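Local coordinates for protein yersinopine dehydrogenase (PDB 6C4M) that catalyses the NADPH-dependent reductive condensation of pyruvate with an amino-acid-derived intermediate, the last step in making the metallophore yersinopine, at residues A34-V39 against S167-T172. Residues are numbered along the deposited sequence; the frame is centred on the assembly and turned at random.
Sequences AIQLAV and SYYADT. With NAP (NADP nicotinamide-adenine-dinucleotide phosphate), chain B.
Gln36 and Leu37, on one side of helix 32-44, meet the phenol ends of Tyr168 and Tyr169 in a buried contact. In close packing, Gln36 CB sits at the edge of the Tyr168 ring, 3.1 Å from Tyr168 OH, and the two side chains cross at about a right angle. Tyr169 OH reaches the helix backbone, 3.3 Å from Leu37 CA, while Leu37 CD1 lies at the ring edge, 4.4 Å from Tyr169 CE2. Tyr169 CG lies between its backbone N and carbonyl carbon (chi1 58°), which brings one face of its ring against Tyr168 CE1, 3.9 Å above the Tyr169 ring plane and offset toward the rim.

Among the polar groups, Tyr168 OH and Thr172 OG1 share a hydrogen bond of 2.8 Å, which, lying in the plane of the Tyr168 ring, holds the phenol oxygen against Thr172. Thr206 bonds both Thr172 OG1 and Gln36 OE1, linking the two segments indirectly; Asp40 takes up Tyr169 OH.

Toward the cofactor, Thr172 N donates to NADP O7N (2.9 Å). Thr172 O accepts from NADP N7N (3.0 Å). Tyr168 CD2 packs 3.6 Å from NADP C7N. The helix follows the glycine-rich turn of a Rossmann-type dinucleotide fold, and the strand reads the carboxamide in its nicotinamide pocket.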
loop_
_atom_site.group_PDB
_atom_site.type_symbol
_atom_site.label_atom_id
_atom_site.label_comp_id
_atom_site.label_asym_id
_atom_site.label_seq_id
_atom_site.Cartn_x
_atom_site.Cartn_y
_atom_site.Cartn_z
ATOM N N ALA A 34 5.493 12.247 -31.802
ATOM C CA ALA A 34 5.333 12.703 -33.180
ATOM C C ALA A 34 5.746 11.626 -34.160
ATOM O O ALA A 34 5.203 11.554 -35.269
ATOM C CB ALA A 34 6.141 13.980 -33.422
ATOM N N ILE A 35 6.687 10.768 -33.779
ATOM C CA ILE A 35 7.050 9.669 -34.661
ATOM C C ILE A 35 5.887 8.688 -34.774
ATOM O O ILE A 35 5.505 8.279 -35.879
ATOM C CB ILE A 35 8.338 8.988 -34.168
ATOM C CG1 ILE A 35 9.504 9.984 -34.227
ATOM C CG2 ILE A 35 8.664 7.769 -34.995
ATOM C CD1 ILE A 35 10.736 9.521 -33.461
ATOM N N GLN A 36 5.287 8.307 -33.642
ATOM C CA GLN A 36 4.117 7.432 -33.709
ATOM C C GLN A 36 3.015 8.070 -34.543
ATOM O O GLN A 36 2.368 7.406 -35.364
ATOM C CB GLN A 36 3.573 7.143 -32.323
ATOM C CG GLN A 36 2.276 6.272 -32.323
ATOM C CD GLN A 36 2.521 4.830 -32.749
ATOM O OE1 GLN A 36 3.373 4.128 -32.179
ATOM N NE2 GLN A 36 1.777 4.382 -33.754
ATOM N N LEU A 37 2.731 9.344 -34.260
ATOM C CA LEU A 37 1.705 10.078 -34.985
ATOM C C LEU A 37 1.998 10.094 -36.474
ATOM O O LEU A 37 1.109 9.842 -37.290
ATOM C CB LEU A 37 1.621 11.505 -34.450
ATOM C CG LEU A 37 0.676 12.494 -35.126
ATOM C CD1 LEU A 37 -0.769 12.057 -34.997
ATOM C CD2 LEU A 37 0.899 13.864 -34.491
ATOM N N ALA A 38 3.241 10.410 -36.848
ATOM C CA ALA A 38 3.568 10.496 -38.269
ATOM C C ALA A 38 3.333 9.171 -38.974
ATOM O O ALA A 38 2.833 9.143 -40.107
ATOM C CB ALA A 38 5.014 10.937 -38.455
ATOM N N VAL A 39 3.701 8.060 -38.326
ATOM C CA VAL A 39 3.451 6.745 -38.915
ATOM C C VAL A 39 1.957 6.516 -39.067
ATOM O O VAL A 39 1.488 6.046 -40.111
ATOM C CB VAL A 39 4.112 5.654 -38.052
ATOM C CG1 VAL A 39 3.580 4.266 -38.408
ATOM C CG2 VAL A 39 5.614 5.708 -38.222
ATOM N N SER A 167 -5.770 13.343 -24.229
ATOM C CA SER A 167 -4.381 13.032 -23.948
ATOM C C SER A 167 -3.766 12.422 -25.190
ATOM O O SER A 167 -4.470 12.027 -26.122
ATOM C CB SER A 167 -4.240 12.079 -22.762
ATOM O OG SER A 167 -4.651 10.763 -23.092
ATOM N N TYR A 168 -2.437 12.342 -25.194
ATOM C CA TYR A 168 -1.774 11.560 -26.222
ATOM C C TYR A 168 -2.249 10.117 -26.097
ATOM O O TYR A 168 -2.567 9.642 -24.993
ATOM C CB TYR A 168 -0.254 11.665 -26.097
ATOM C CG TYR A 168 0.480 10.760 -27.049
ATOM C CD1 TYR A 168 0.269 10.850 -28.425
ATOM C CD2 TYR A 168 1.386 9.807 -26.574
ATOM C CE1 TYR A 168 0.923 10.000 -29.296
ATOM C CE2 TYR A 168 2.051 8.954 -27.442
ATOM C CZ TYR A 168 1.824 9.057 -28.795
ATOM O OH TYR A 168 2.493 8.208 -29.659
ATOM N N TYR A 169 -2.357 9.433 -27.238
ATOM C CA TYR A 169 -3.094 8.172 -27.298
ATOM C C TYR A 169 -2.218 6.938 -27.089
ATOM O O TYR A 169 -2.695 5.805 -27.279
ATOM C CB TYR A 169 -3.844 8.072 -28.634
ATOM C CG TYR A 169 -2.999 8.152 -29.881
ATOM C CD1 TYR A 169 -2.413 7.015 -30.432
ATOM C CD2 TYR A 169 -2.832 9.370 -30.556
ATOM C CE1 TYR A 169 -1.647 7.098 -31.617
ATOM C CE2 TYR A 169 -2.086 9.462 -31.711
ATOM C CZ TYR A 169 -1.489 8.343 -32.247
ATOM O OH TYR A 169 -0.772 8.484 -33.435
ATOM N N ALA A 170 -0.975 7.113 -26.652
ATOM C CA ALA A 170 -0.069 5.992 -26.503
ATOM C C ALA A 170 0.992 6.296 -25.453
ATOM O O ALA A 170 0.999 7.355 -24.814
ATOM C CB ALA A 170 0.605 5.671 -27.827
ATOM N N ASP A 171 1.928 5.359 -25.347
ATOM C CA ASP A 171 3.136 5.449 -24.534
ATOM C C ASP A 171 4.314 5.213 -25.474
ATOM O O ASP A 171 4.543 4.081 -25.918
ATOM C CB ASP A 171 3.092 4.401 -23.425
ATOM C CG ASP A 171 4.264 4.510 -22.458
ATOM O OD1 ASP A 171 5.344 5.012 -22.845
ATOM O OD2 ASP A 171 4.089 4.091 -21.304
ATOM N N THR A 172 5.056 6.269 -25.782
ATOM C CA THR A 172 6.072 6.226 -26.827
ATOM C C THR A 172 7.339 6.913 -26.342
ATOM O O THR A 172 7.273 7.994 -25.753
ATOM C CB THR A 172 5.591 6.926 -28.123
ATOM O OG1 THR A 172 4.319 6.388 -28.512
ATOM C CG2 THR A 172 6.610 6.718 -29.256
HETATM P PA NAP B . 7.899 16.058 -25.351
HETATM O O1A NAP B . 6.606 16.394 -24.716
HETATM O O2A NAP B . 8.998 15.739 -24.303
HETATM O O5B NAP B . 8.340 17.337 -26.284
HETATM C C5B NAP B . 7.601 17.461 -27.519
HETATM C C4B NAP B . 8.179 18.666 -28.286
HETATM O O4B NAP B . 8.005 19.904 -27.358
HETATM C C3B NAP B . 9.438 18.537 -28.508
HETATM O O3B NAP B . 9.800 19.123 -29.799
HETATM C C2B NAP B . 10.184 19.410 -27.330
HETATM O O2B NAP B . 11.499 19.870 -27.800
HETATM C C1B NAP B . 9.426 20.425 -27.114
HETATM N N9A NAP B . 9.468 20.689 -25.675
HETATM C C8A NAP B . 9.365 19.942 -24.563
HETATM N N7A NAP B . 9.520 20.802 -23.546
HETATM C C5A NAP B . 9.714 22.057 -24.060
HETATM C C6A NAP B . 9.902 23.236 -23.382
HETATM N N6A NAP B . 9.991 23.621 -21.973
HETATM N N1A NAP B . 10.074 24.375 -24.077
HETATM C C2A NAP B . 10.047 24.357 -25.453
HETATM N N3A NAP B . 9.859 23.183 -26.120
HETATM C C4A NAP B . 9.685 22.017 -25.400
HETATM O O3 NAP B . 7.661 14.722 -26.300
HETATM P PN NAP B . 6.380 13.744 -26.441
HETATM O O1N NAP B . 6.375 13.356 -27.855
HETATM O O2N NAP B . 6.661 12.560 -25.484
HETATM O O5D NAP B . 4.917 14.398 -25.975
HETATM C C5D NAP B . 4.012 14.977 -26.951
HETATM C C4D NAP B . 2.770 15.448 -26.167
HETATM O O4D NAP B . 2.052 14.191 -25.493
HETATM C C3D NAP B . 3.036 16.265 -25.169
HETATM O O3D NAP B . 1.796 17.109 -24.990
HETATM C C2D NAP B . 3.152 15.405 -23.905
HETATM O O2D NAP B . 2.718 16.129 -22.852
HETATM C C1D NAP B . 2.117 14.301 -24.194
HETATM N N1N NAP B . 2.446 12.970 -23.628
HETATM C C2N NAP B . 3.207 12.073 -24.293
HETATM C C3N NAP B . 3.452 10.811 -23.706
HETATM C C7N NAP B . 4.322 9.759 -24.428
HETATM O O7N NAP B . 4.176 8.616 -24.241
HETATM N N7N NAP B . 5.320 10.245 -25.342
HETATM C C4N NAP B . 2.937 10.502 -22.479
HETATM C C5N NAP B . 2.186 11.400 -21.822
HETATM C C6N NAP B . 1.926 12.647 -22.401
HETATM P P2B NAP B . 12.852 18.854 -27.651
HETATM O O1X NAP B . 13.347 18.983 -26.226
HETATM O O2X NAP B . 12.466 17.439 -27.921
HETATM O O3X NAP B . 13.930 19.348 -28.587
#